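Local coordinates for protein lysin (Enterococcus phage IMEEF1, PDB 6IST) that probably degrades the peptidoglycan of enterococcal cell walls through a calcium-binding CHAP domain, as phage endolysins of this family do, at residues C[52-65]-C[130-142]. Residues are numbered along the deposited sequence; the frame is centred on the assembly and turned at random.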
# COMPACT_ATOMS: atom_id res chain seq x y z
N LEU C 52 -0.80 -22.35 -0.68
CA LEU C 52 0.52 -21.97 -0.11
C LEU C 52 1.78 -22.64 -0.74
O LEU C 52 2.93 -22.18 -0.56
CB LEU C 52 0.47 -22.26 1.40
CG LEU C 52 -0.50 -21.43 2.24
CD1 LEU C 52 -0.67 -22.03 3.62
CD2 LEU C 52 -0.11 -19.95 2.33
N VAL C 53 1.64 -23.75 -1.43
CA VAL C 53 2.78 -24.46 -2.03
C VAL C 53 3.41 -23.58 -3.08
O VAL C 53 4.60 -23.53 -3.22
CB VAL C 53 2.33 -25.81 -2.66
CG1 VAL C 53 3.38 -26.38 -3.59
CG2 VAL C 53 2.06 -26.80 -1.59
N ASP C 54 2.61 -22.85 -3.83
CA ASP C 54 3.25 -22.17 -4.95
C ASP C 54 2.82 -20.71 -5.21
O ASP C 54 3.34 -20.09 -6.12
CB ASP C 54 2.96 -23.02 -6.19
CG ASP C 54 1.50 -22.96 -6.58
OD1 ASP C 54 1.23 -23.14 -7.79
OD2 ASP C 54 0.63 -22.75 -5.69
N GLN C 55 2.00 -20.13 -4.38
CA GLN C 55 1.65 -18.72 -4.60
C GLN C 55 2.86 -17.83 -4.29
O GLN C 55 3.75 -18.20 -3.49
CB GLN C 55 0.46 -18.30 -3.79
CG GLN C 55 0.72 -18.15 -2.30
CD GLN C 55 -0.58 -17.94 -1.51
OE1 GLN C 55 -0.81 -16.86 -1.05
NE2 GLN C 55 -1.41 -18.98 -1.35
N PRO C 56 2.95 -16.67 -4.94
CA PRO C 56 4.05 -15.75 -4.60
C PRO C 56 4.02 -15.28 -3.14
O PRO C 56 2.95 -15.20 -2.48
CB PRO C 56 3.82 -14.54 -5.54
CG PRO C 56 2.66 -14.89 -6.40
CD PRO C 56 1.93 -16.04 -5.80
N LEU C 57 5.22 -14.95 -2.65
CA LEU C 57 5.40 -14.57 -1.27
C LEU C 57 5.97 -13.18 -1.16
O LEU C 57 6.72 -12.79 -2.01
CB LEU C 57 6.37 -15.53 -0.60
CG LEU C 57 5.93 -17.00 -0.66
CD1 LEU C 57 6.97 -17.84 0.04
CD2 LEU C 57 4.61 -17.28 -0.01
N PRO C 58 5.63 -12.45 -0.10
CA PRO C 58 6.17 -11.13 0.08
C PRO C 58 7.67 -11.16 0.33
O PRO C 58 8.23 -12.19 0.69
CB PRO C 58 5.44 -10.59 1.34
CG PRO C 58 4.18 -11.43 1.43
CD PRO C 58 4.63 -12.77 0.95
N ALA C 59 8.28 -10.00 0.16
CA ALA C 59 9.70 -9.83 0.45
C ALA C 59 10.08 -10.38 1.79
O ALA C 59 9.38 -10.14 2.78
CB ALA C 59 10.04 -8.32 0.40
N GLY C 60 11.22 -11.08 1.83
CA GLY C 60 11.75 -11.60 3.07
C GLY C 60 11.28 -13.04 3.40
O GLY C 60 11.96 -13.75 4.17
N PHE C 61 10.15 -13.48 2.84
CA PHE C 61 9.62 -14.82 3.09
C PHE C 61 10.38 -15.91 2.33
O PHE C 61 10.83 -15.71 1.22
CB PHE C 61 8.12 -14.90 2.72
CG PHE C 61 7.21 -14.28 3.73
CD1 PHE C 61 7.17 -12.90 3.91
CD2 PHE C 61 6.37 -15.07 4.50
CE1 PHE C 61 6.31 -12.31 4.83
CE2 PHE C 61 5.55 -14.51 5.45
CZ PHE C 61 5.51 -13.13 5.62
N GLN C 62 10.55 -17.06 2.95
CA GLN C 62 11.16 -18.21 2.35
C GLN C 62 10.19 -19.37 2.40
O GLN C 62 9.38 -19.49 3.30
CB GLN C 62 12.39 -18.65 3.10
CG GLN C 62 13.57 -17.67 3.11
CD GLN C 62 14.57 -18.05 4.18
OE1 GLN C 62 14.71 -19.23 4.53
NE2 GLN C 62 15.24 -17.05 4.74
N ARG C 63 10.31 -20.22 1.43
CA ARG C 63 9.51 -21.46 1.38
C ARG C 63 10.43 -22.63 1.18
O ARG C 63 11.32 -22.57 0.34
CB ARG C 63 8.52 -21.32 0.24
CG ARG C 63 7.68 -22.52 -0.04
CD ARG C 63 6.39 -22.16 -0.72
NE ARG C 63 6.68 -21.40 -1.91
CZ ARG C 63 5.85 -20.57 -2.52
NH1 ARG C 63 4.66 -20.30 -2.05
NH2 ARG C 63 6.30 -19.89 -3.55
N ILE C 64 10.24 -23.69 1.96
CA ILE C 64 11.12 -24.83 1.99
C ILE C 64 10.31 -26.11 2.00
O ILE C 64 9.47 -26.32 2.88
CB ILE C 64 12.00 -24.82 3.31
CG1 ILE C 64 12.65 -23.46 3.52
CG2 ILE C 64 13.03 -25.93 3.28
CD1 ILE C 64 13.20 -23.17 4.92
N ARG C 65 10.57 -26.98 1.04
CA ARG C 65 10.07 -28.34 1.05
C ARG C 65 10.77 -29.08 2.18
O ARG C 65 11.98 -29.03 2.27
CB ARG C 65 10.44 -29.06 -0.23
CG ARG C 65 9.38 -29.07 -1.28
CD ARG C 65 8.79 -30.46 -1.47
NE ARG C 65 8.47 -31.09 -0.22
CZ ARG C 65 7.95 -32.31 -0.09
NH1 ARG C 65 7.68 -33.04 -1.18
NH2 ARG C 65 7.68 -32.79 1.14
N ASP C 130 3.28 -37.08 8.28
CA ASP C 130 2.40 -37.64 7.23
C ASP C 130 1.61 -36.54 6.51
O ASP C 130 0.91 -35.75 7.13
CB ASP C 130 1.45 -38.66 7.80
CG ASP C 130 2.16 -39.95 8.25
OD1 ASP C 130 3.40 -40.07 8.07
OD2 ASP C 130 1.47 -40.84 8.82
N GLY C 131 1.80 -36.47 5.18
CA GLY C 131 1.20 -35.42 4.33
C GLY C 131 1.85 -34.06 4.26
O GLY C 131 1.33 -33.15 3.56
N VAL C 132 2.85 -33.81 5.10
CA VAL C 132 3.53 -32.51 5.14
C VAL C 132 4.35 -32.25 3.92
O VAL C 132 5.14 -33.05 3.53
CB VAL C 132 4.41 -32.37 6.40
CG1 VAL C 132 5.11 -31.00 6.44
CG2 VAL C 132 3.51 -32.48 7.60
N TRP C 133 4.12 -31.11 3.30
CA TRP C 133 4.88 -30.68 2.13
C TRP C 133 6.06 -29.86 2.56
O TRP C 133 7.19 -30.07 2.12
CB TRP C 133 3.96 -29.83 1.24
CG TRP C 133 4.65 -29.37 0.03
CD1 TRP C 133 4.66 -29.98 -1.11
CD2 TRP C 133 5.39 -28.15 -0.13
NE1 TRP C 133 5.38 -29.25 -2.03
CE2 TRP C 133 5.89 -28.14 -1.42
CE3 TRP C 133 5.71 -27.09 0.71
CZ2 TRP C 133 6.65 -27.07 -1.94
CZ3 TRP C 133 6.50 -26.07 0.24
CH2 TRP C 133 6.95 -26.06 -1.09
N GLY C 134 5.82 -28.94 3.47
CA GLY C 134 6.90 -27.99 3.87
C GLY C 134 6.43 -26.81 4.70
O GLY C 134 5.37 -26.86 5.36
N VAL C 135 7.19 -25.70 4.66
CA VAL C 135 6.97 -24.58 5.46
C VAL C 135 7.09 -23.30 4.69
O VAL C 135 7.77 -23.31 3.64
CB VAL C 135 7.91 -24.51 6.65
CG1 VAL C 135 7.63 -25.68 7.58
CG2 VAL C 135 9.38 -24.33 6.29
N ILE C 136 6.37 -22.29 5.13
CA ILE C 136 6.69 -20.86 4.78
C ILE C 136 7.28 -20.30 6.02
O ILE C 136 6.70 -20.41 7.10
CB ILE C 136 5.48 -20.12 4.26
CG1 ILE C 136 5.19 -20.64 2.88
CG2 ILE C 136 5.75 -18.61 4.17
CD1 ILE C 136 3.84 -20.26 2.28
N ARG C 137 8.50 -19.78 5.88
CA ARG C 137 9.22 -19.16 6.99
C ARG C 137 9.14 -17.64 6.86
O ARG C 137 9.74 -17.06 5.93
CB ARG C 137 10.64 -19.67 6.98
CG ARG C 137 11.49 -19.04 8.05
CD ARG C 137 12.64 -19.97 8.36
NE ARG C 137 12.12 -21.31 8.69
CZ ARG C 137 12.81 -22.46 8.60
NH1 ARG C 137 14.09 -22.44 8.21
NH2 ARG C 137 12.25 -23.61 8.92
N PRO C 138 8.35 -16.98 7.72
CA PRO C 138 8.27 -15.49 7.70
C PRO C 138 9.61 -14.95 8.21
O PRO C 138 10.36 -15.67 8.92
CB PRO C 138 7.19 -15.14 8.72
CG PRO C 138 6.41 -16.39 8.88
CD PRO C 138 7.40 -17.54 8.69
N PRO C 139 9.89 -13.72 7.87
CA PRO C 139 11.12 -13.04 8.33
C PRO C 139 10.95 -12.47 9.75
O PRO C 139 10.34 -11.46 9.95
CB PRO C 139 11.28 -11.94 7.31
CG PRO C 139 9.93 -11.61 6.84
CD PRO C 139 9.07 -12.83 7.03
N TYR C 140 11.46 -13.18 10.73
CA TYR C 140 11.38 -12.75 12.11
C TYR C 140 12.68 -11.99 12.46
O TYR C 140 13.72 -12.27 11.89
CB TYR C 140 11.25 -13.96 13.02
CG TYR C 140 9.89 -14.62 12.94
CD1 TYR C 140 8.76 -13.94 13.34
CD2 TYR C 140 9.74 -15.91 12.43
CE1 TYR C 140 7.50 -14.53 13.28
CE2 TYR C 140 8.46 -16.48 12.35
CZ TYR C 140 7.35 -15.79 12.74
OH TYR C 140 6.05 -16.39 12.63
N GLU C 141 12.63 -11.09 13.44
CA GLU C 141 13.85 -10.48 14.06
C GLU C 141 14.86 -11.50 14.61
O GLU C 141 14.47 -12.53 15.18
CB GLU C 141 13.45 -9.55 15.23
CG GLU C 141 14.58 -8.73 15.87
CD GLU C 141 14.34 -8.42 17.37
OE1 GLU C 141 15.09 -8.98 18.23
OE2 GLU C 141 13.42 -7.61 17.69
N ALA C 142 16.16 -11.20 14.44
CA ALA C 142 17.28 -11.93 15.07
C ALA C 142 17.55 -13.38 14.57
O ALA C 142 18.37 -14.08 15.18
CB ALA C 142 17.17 -11.90 16.60
O HOH W 1 12.19 -15.73 6.00
O HOH W 2 15.70 -20.38 7.40
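Arg-137 O takes two bonds, a nearly straight one from Gln-62 N (3.1 Å) and one from a water that also donates to Gly-60 O. Arg-137 N returns a 2.7 Å bond to Gln-62 O, closing one hydrogen-bonded pair; Ile-64 and Val-135 close the next. Trp-133 O receives two weak bonds from Arg-65, from NE and NH2. The Arg-65 chain, bent at chi2 and chi3, lays its guanidinium flat over the five-membered ring of Trp-133 in a cation-pi stack (planes 16° apart), while CG sits 3.4 Å from CZ2. Val-53 covers the opposite indole face, CG2 lying 3.9 Å from the five-membered-ring centroid, and Arg-63 CG meets the edge. Strand 62-65 is an edge strand, within this chain, of the six-stranded antiparallel sheet of the CHAP domain, a papain-like fold, with strand 132-137 next to it; Trp-133 and Gly-134 form a classic bulge opposite Ile-79 of the neighbouring strand 77-80. Just before strand 62-65, a type II turn from Pro-58 to Phe-61 brings the Phe-61 ring against the two prolines: Pro-139 CD lies over one face, 3.7 Å from the centroid, beside Pro-138 CA, and Ile-136 CG2 abuts the edge. Helix 29-41 packs here through Met-37 and Phe-41. Ile-136 CD1 touches Leu-52 CD2 and Leu-57 CD2, and Arg-63 NH1 donates to Gln-55 O (2.7 Å) and Leu-52 O, tying the loop to its strand. Arg-137, with CG anti to the backbone N (chi1 177°) and the chain bent at chi3, turns a guanidinium face to Ile-64 CD1, 3.5 Å from NH1, and its NH2 forms a salt bridge with Asp-76.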